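Local structure of ferripyochelin binding protein (Salmonella enterica subsp. enterica serovar Typhimurium, 3R3R) at residues A[70-75]-A[115-120]; A[141-146]-A[150-155]. The protein binds zinc and is probably a carbonic anhydrase-like protein of the gamma class, though it is named for ferripyochelin binding. All coordinates share one frame; numbering follows the deposited sequence.

Contact 1: residues A[70-75]-A[115-120]; sequences HVTHKS and VLDGAI. With ZN (zinc ion), chain B.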
loop_
_atom_site.group_PDB
_atom_site.type_symbol
_atom_site.label_atom_id
_atom_site.label_comp_id
_atom_site.label_asym_id
_atom_site.label_seq_id
_atom_site.Cartn_x
_atom_site.Cartn_y
_atom_site.Cartn_z
ATOM N N HIS A 70 -5.221 -6.299 -2.638
ATOM C CA HIS A 70 -5.318 -7.690 -3.059
ATOM C C HIS A 70 -4.418 -7.926 -4.282
ATOM O O HIS A 70 -3.634 -7.053 -4.670
ATOM C CB HIS A 70 -6.788 -8.086 -3.288
ATOM C CG HIS A 70 -7.013 -9.567 -3.370
ATOM N ND1 HIS A 70 -7.774 -10.161 -4.357
ATOM C CD2 HIS A 70 -6.558 -10.579 -2.588
ATOM C CE1 HIS A 70 -7.785 -11.470 -4.173
ATOM N NE2 HIS A 70 -7.057 -11.749 -3.107
ATOM N N VAL A 71 -4.514 -9.131 -4.839
ATOM C CA VAL A 71 -3.522 -9.689 -5.748
ATOM C C VAL A 71 -4.222 -10.657 -6.704
ATOM O O VAL A 71 -5.343 -11.103 -6.423
ATOM C CB VAL A 71 -2.454 -10.473 -4.951
ATOM C CG1 VAL A 71 -1.543 -9.516 -4.178
ATOM C CG2 VAL A 71 -3.099 -11.512 -4.005
ATOM N N THR A 72 -3.571 -10.985 -7.822
ATOM C CA THR A 72 -4.113 -11.952 -8.771
ATOM C C THR A 72 -3.394 -13.295 -8.631
ATOM O O THR A 72 -2.166 -13.365 -8.468
ATOM C CB THR A 72 -4.036 -11.402 -10.221
ATOM O OG1 THR A 72 -4.961 -10.313 -10.328
ATOM C CG2 THR A 72 -4.433 -12.452 -11.260
ATOM N N HIS A 73 -4.184 -14.359 -8.680
ATOM C CA HIS A 73 -3.703 -15.725 -8.517
ATOM C C HIS A 73 -2.807 -16.182 -9.657
ATOM O O HIS A 73 -2.768 -15.582 -10.746
ATOM C CB HIS A 73 -4.911 -16.662 -8.373
ATOM C CG HIS A 73 -5.612 -16.967 -9.663
ATOM N ND1 HIS A 73 -6.410 -16.047 -10.312
ATOM C CD2 HIS A 73 -5.657 -18.099 -10.407
ATOM C CE1 HIS A 73 -6.910 -16.599 -11.405
ATOM N NE2 HIS A 73 -6.456 -17.836 -11.493
ATOM N N LYS A 74 -2.119 -17.288 -9.399
ATOM C CA LYS A 74 -1.173 -17.876 -10.334
ATOM C C LYS A 74 -1.902 -18.916 -11.162
ATOM O O LYS A 74 -2.637 -19.746 -10.618
ATOM C CB LYS A 74 -0.035 -18.517 -9.544
ATOM C CG LYS A 74 0.740 -17.506 -8.729
ATOM C CD LYS A 74 1.565 -18.216 -7.658
ATOM C CE LYS A 74 2.284 -17.204 -6.771
ATOM N NZ LYS A 74 2.977 -17.839 -5.618
ATOM N N SER A 75 -1.692 -18.889 -12.473
ATOM C CA SER A 75 -2.369 -19.829 -13.360
ATOM C C SER A 75 -1.534 -20.016 -14.620
ATOM O O SER A 75 -0.505 -19.365 -14.804
ATOM C CB SER A 75 -3.753 -19.297 -13.734
ATOM O OG SER A 75 -3.629 -18.178 -14.586
ATOM N N VAL A 115 -5.437 1.333 -8.341
ATOM C CA VAL A 115 -4.236 0.975 -9.105
ATOM C C VAL A 115 -4.325 -0.511 -9.420
ATOM O O VAL A 115 -4.449 -1.321 -8.496
ATOM C CB VAL A 115 -2.928 1.287 -8.323
ATOM C CG1 VAL A 115 -1.718 0.981 -9.206
ATOM C CG2 VAL A 115 -2.913 2.743 -7.832
ATOM N N LEU A 116 -4.276 -0.858 -10.708
ATOM C CA LEU A 116 -4.601 -2.219 -11.139
ATOM C C LEU A 116 -3.391 -3.096 -11.479
ATOM O O LEU A 116 -2.237 -2.668 -11.428
ATOM C CB LEU A 116 -5.583 -2.155 -12.311
ATOM C CG LEU A 116 -6.906 -1.439 -12.009
ATOM C CD1 LEU A 116 -7.729 -1.349 -13.295
ATOM C CD2 LEU A 116 -7.684 -2.156 -10.889
ATOM N N ASP A 117 -3.682 -4.338 -11.832
ATOM C CA ASP A 117 -2.617 -5.325 -11.908
ATOM C C ASP A 117 -1.564 -5.021 -12.950
ATOM O O ASP A 117 -1.856 -4.594 -14.073
ATOM C CB ASP A 117 -3.197 -6.713 -12.152
ATOM C CG ASP A 117 -4.293 -7.026 -11.196
ATOM O OD1 ASP A 117 -5.355 -6.421 -11.359
ATOM O OD2 ASP A 117 -4.078 -7.815 -10.254
ATOM N N GLY A 118 -0.317 -5.261 -12.554
ATOM C CA GLY A 118 0.804 -5.060 -13.447
ATOM C C GLY A 118 1.200 -3.608 -13.624
ATOM O O GLY A 118 2.185 -3.318 -14.296
ATOM N N ALA A 119 0.444 -2.676 -13.052
ATOM C CA ALA A 119 0.892 -1.288 -13.103
ATOM C C ALA A 119 2.216 -1.169 -12.344
ATOM O O ALA A 119 2.459 -1.905 -11.378
ATOM C CB ALA A 119 -0.157 -0.342 -12.508
ATOM N N ILE A 120 3.069 -0.256 -12.799
ATOM C CA ILE A 120 4.358 -0.014 -12.173
ATOM C C ILE A 120 4.479 1.473 -11.931
ATOM O O ILE A 120 4.508 2.254 -12.875
ATOM C CB ILE A 120 5.513 -0.487 -13.069
ATOM C CG1 ILE A 120 5.414 -1.999 -13.307
ATOM C CG2 ILE A 120 6.835 -0.131 -12.429
ATOM C CD1 ILE A 120 6.343 -2.512 -14.372
HETATM ZN ZN ZN B . -8.794 -9.344 -6.027
HETATM O O HOH W 1 -7.977 -10.944 -7.460
HETATM O O HOH W 2 -10.072 -10.810 -6.436
HETATM O O HOH W 3 -9.795 -8.805 -8.048
#
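Thr72 and Asp117 meet through a single hydrogen bond, a worked example of how a second-shell carboxylate serves a metal site. The Asp117 side chain, described here in one of its two deposited conformers, leaves a type II turn running from Leu116 to Ala119, with Gly118 taking the positive phi. From CB it turns so that CG stands anti to the carbonyl carbon (chi1 -50°), and this brings the carboxylate up to Thr72, with CG 3.5 Å from Thr72 OG1. Of the two oxygens beyond, OD1 accepts a weak hydrogen bond from Gln135. OD2 takes the Thr72 OG1 hydroxyl at 2.7 Å, the donor standing 58° above the carboxylate plane, and also the ND1 of His99. The other nitrogen of that imidazole, NE2, binds the zinc ion; held by carboxylate and metal, the ring has its rotation fixed from both nitrogens, and the carboxylate may make it a better ligand. His70 grips the same zinc ion through ND1 at 2.1 Å, its own NE2 tied to Asp51, and three waters also bind the metal. Zinc-binding histidines on neighbouring coils of a left-handed beta-helix, here each backed by an aspartate, are typical of the gamma-class carbonic anhydrase family.

Contact 2: residues A[141-146]-A[150-155]; sequences SGYLYL and VKQIRP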
loop_
_atom_site.group_PDB
_atom_site.type_symbol
_atom_site.label_atom_id
_atom_site.label_comp_id
_atom_site.label_asym_id
_atom_site.label_seq_id
_atom_site.Cartn_x
_atom_site.Cartn_y
_atom_site.Cartn_z
ATOM N N SER A 141 8.879 8.298 -13.009
ATOM C CA SER A 141 9.337 8.969 -11.800
ATOM C C SER A 141 9.331 10.494 -11.921
ATOM O O SER A 141 9.718 11.041 -12.958
ATOM C CB SER A 141 10.749 8.480 -11.467
ATOM O OG SER A 141 11.235 9.142 -10.326
ATOM N N GLY A 142 8.888 11.181 -10.866
ATOM C CA GLY A 142 9.043 12.622 -10.776
ATOM C C GLY A 142 7.906 13.470 -11.311
ATOM O O GLY A 142 8.070 14.676 -11.476
ATOM N N TYR A 143 6.753 12.841 -11.529
ATOM C CA TYR A 143 5.589 13.506 -12.108
ATOM C C TYR A 143 4.334 13.346 -11.262
ATOM O O TYR A 143 4.223 12.432 -10.423
ATOM C CB TYR A 143 5.284 12.967 -13.513
ATOM C CG TYR A 143 6.307 13.374 -14.540
ATOM C CD1 TYR A 143 7.514 12.693 -14.652
ATOM C CD2 TYR A 143 6.084 14.453 -15.387
ATOM C CE1 TYR A 143 8.464 13.079 -15.584
ATOM C CE2 TYR A 143 7.025 14.837 -16.324
ATOM C CZ TYR A 143 8.207 14.152 -16.415
ATOM O OH TYR A 143 9.130 14.545 -17.357
ATOM N N LEU A 144 3.408 14.274 -11.499
ATOM C CA LEU A 144 2.038 14.216 -11.018
ATOM C C LEU A 144 1.161 13.563 -12.076
ATOM O O LEU A 144 1.211 13.943 -13.251
ATOM C CB LEU A 144 1.530 15.635 -10.771
ATOM C CG LEU A 144 0.033 15.757 -10.475
ATOM C CD1 LEU A 144 -0.297 15.087 -9.147
ATOM C CD2 LEU A 144 -0.406 17.215 -10.447
ATOM N N TYR A 145 0.363 12.588 -11.639
ATOM C CA TYR A 145 -0.617 11.929 -12.491
ATOM C C TYR A 145 -1.977 12.095 -11.869
ATOM O O TYR A 145 -2.126 11.990 -10.647
ATOM C CB TYR A 145 -0.301 10.434 -12.589
ATOM C CG TYR A 145 1.060 10.208 -13.174
ATOM C CD1 TYR A 145 1.225 10.059 -14.546
ATOM C CD2 TYR A 145 2.194 10.222 -12.367
ATOM C CE1 TYR A 145 2.472 9.888 -15.095
ATOM C CE2 TYR A 145 3.446 10.051 -12.904
ATOM C CZ TYR A 145 3.582 9.886 -14.276
ATOM O OH TYR A 145 4.823 9.728 -14.839
ATOM N N LEU A 146 -2.967 12.369 -12.702
ATOM C CA LEU A 146 -4.329 12.356 -12.169
ATOM C C LEU A 146 -5.342 12.106 -13.268
ATOM O O LEU A 146 -5.078 12.223 -14.441
ATOM C CB LEU A 146 -4.614 13.657 -11.425
ATOM C CG LEU A 146 -4.697 14.889 -12.322
ATOM C CD1 LEU A 146 -6.129 15.121 -12.772
ATOM C CD2 LEU A 146 -4.150 16.135 -11.615
ATOM N N VAL A 150 -5.436 7.795 -15.492
ATOM C CA VAL A 150 -4.532 8.910 -15.239
ATOM C C VAL A 150 -3.877 9.444 -16.499
ATOM O O VAL A 150 -3.594 8.703 -17.437
ATOM C CB VAL A 150 -3.394 8.550 -14.250
ATOM C CG1 VAL A 150 -3.932 8.355 -12.841
ATOM C CG2 VAL A 150 -2.576 7.324 -14.736
ATOM N N LYS A 151 -3.583 10.732 -16.458
ATOM C CA LYS A 151 -2.748 11.405 -17.439
ATOM C C LYS A 151 -1.558 11.975 -16.681
ATOM O O LYS A 151 -1.679 12.351 -15.551
ATOM C CB LYS A 151 -3.495 12.568 -18.088
ATOM C CG LYS A 151 -4.742 12.162 -18.835
ATOM C CD LYS A 151 -4.401 11.166 -19.894
ATOM C CE LYS A 151 -5.538 10.997 -20.930
ATOM N NZ LYS A 151 -6.618 10.041 -20.559
ATOM N N GLN A 152 -0.406 12.033 -17.340
ATOM C CA GLN A 152 0.765 12.694 -16.774
ATOM C C GLN A 152 0.555 14.190 -16.914
ATOM O O GLN A 152 0.453 14.692 -18.033
ATOM C CB GLN A 152 2.021 12.280 -17.534
ATOM C CG GLN A 152 3.297 12.733 -16.846
ATOM C CD GLN A 152 4.534 12.434 -17.655
ATOM O OE1 GLN A 152 5.256 11.463 -17.398
ATOM N NE2 GLN A 152 4.787 13.265 -18.643
ATOM N N ILE A 153 0.492 14.909 -15.799
ATOM C CA ILE A 153 0.120 16.322 -15.818
ATOM C C ILE A 153 1.350 17.213 -15.978
ATOM O O ILE A 153 1.387 18.080 -16.859
ATOM C CB ILE A 153 -0.649 16.712 -14.523
ATOM C CG1 ILE A 153 -1.842 15.780 -14.302
ATOM C CG2 ILE A 153 -1.107 18.167 -14.561
ATOM C CD1 ILE A 153 -2.827 15.807 -15.431
ATOM N N ARG A 154 2.364 16.984 -15.143
ATOM C CA ARG A 154 3.522 17.874 -15.091
ATOM C C ARG A 154 4.531 17.295 -14.111
ATOM O O ARG A 154 4.180 16.451 -13.290
ATOM C CB ARG A 154 3.098 19.253 -14.596
ATOM C CG ARG A 154 2.464 19.228 -13.213
ATOM C CD ARG A 154 2.357 20.635 -12.664
ATOM N NE ARG A 154 1.578 20.693 -11.429
ATOM C CZ ARG A 154 2.019 20.320 -10.226
ATOM N NH1 ARG A 154 3.248 19.848 -10.083
ATOM N NH2 ARG A 154 1.228 20.419 -9.163
ATOM N N PRO A 155 5.795 17.744 -14.184
ATOM C CA PRO A 155 6.752 17.322 -13.156
ATOM C C PRO A 155 6.318 17.828 -11.791
ATOM O O PRO A 155 5.674 18.876 -11.677
ATOM C CB PRO A 155 8.049 18.027 -13.574
ATOM C CG PRO A 155 7.887 18.235 -15.046
ATOM C CD PRO A 155 6.432 18.565 -15.227
#
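Leu144 and Leu146 both lean against Ile153 at the apolar centre of a beta hairpin, strand 143-146 returning as strand 151-155. Leu144 CD2 lies 4.1 Å from Ile153 CB, and Leu146, in the one of its two conformers described, crosses Ile153 at about a right angle. Ile153 is the extra residue of a beta bulge: its helix-like backbone angles (-90°/-51°) place it and Arg154 together opposite Leu144, whose O accepts Ile153 N at 2.8 Å while its N donates to Arg154 O at 2.9 Å. Nearer the turn, Leu146 and Lys151 form a hydrogen-bonded pair, and Val150 CB packs on Tyr145 CB at 4.0 Å. Tyr145 and Gln152 share the other face of the sheet. In the conformer described, the Tyr145 hydroxyl is hydrogen-bonded to the carbonyl O of Glu140. Gln152, extended with CG anti to its N, runs alongside Tyr145 and lays its amide flat over one face of the Tyr143 ring, the planes only 9° apart. Pro155 CG touches the same ring at Tyr143 CE2, 3.7 Å away. At the polar edge Leu144 CD2 sits over one face of the Arg154 guanidinium. That group is held by a salt bridge to Glu160 of helix 158-182 and, close to its own plane, by a hydrogen bond from Arg154 NH1 to Pro155 O at 3.1 Å.

How the contacts relate
Followed from the N terminus, the chain has already wound several coils of the left-handed beta-helix when it reaches 70-75. It then runs out through a long loop and winds on through strands 84-86, 91-92, 97-99, 102-103 and 107-109 before contact 1 closes at 115-120, beside the zinc site. Further turns follow, and contact 2 closes only a three-residue connection, where strand 151-155 reverses direction before helix 158-182. The contacts therefore stand in series, neither nested nor crossed. Their centres lie about 22 Å apart and their nearest atoms about 7 Å, without touching: one joins loops from two coils with the coil of strand 97-99 between them, the other adds the antiparallel edge strand of one sheet.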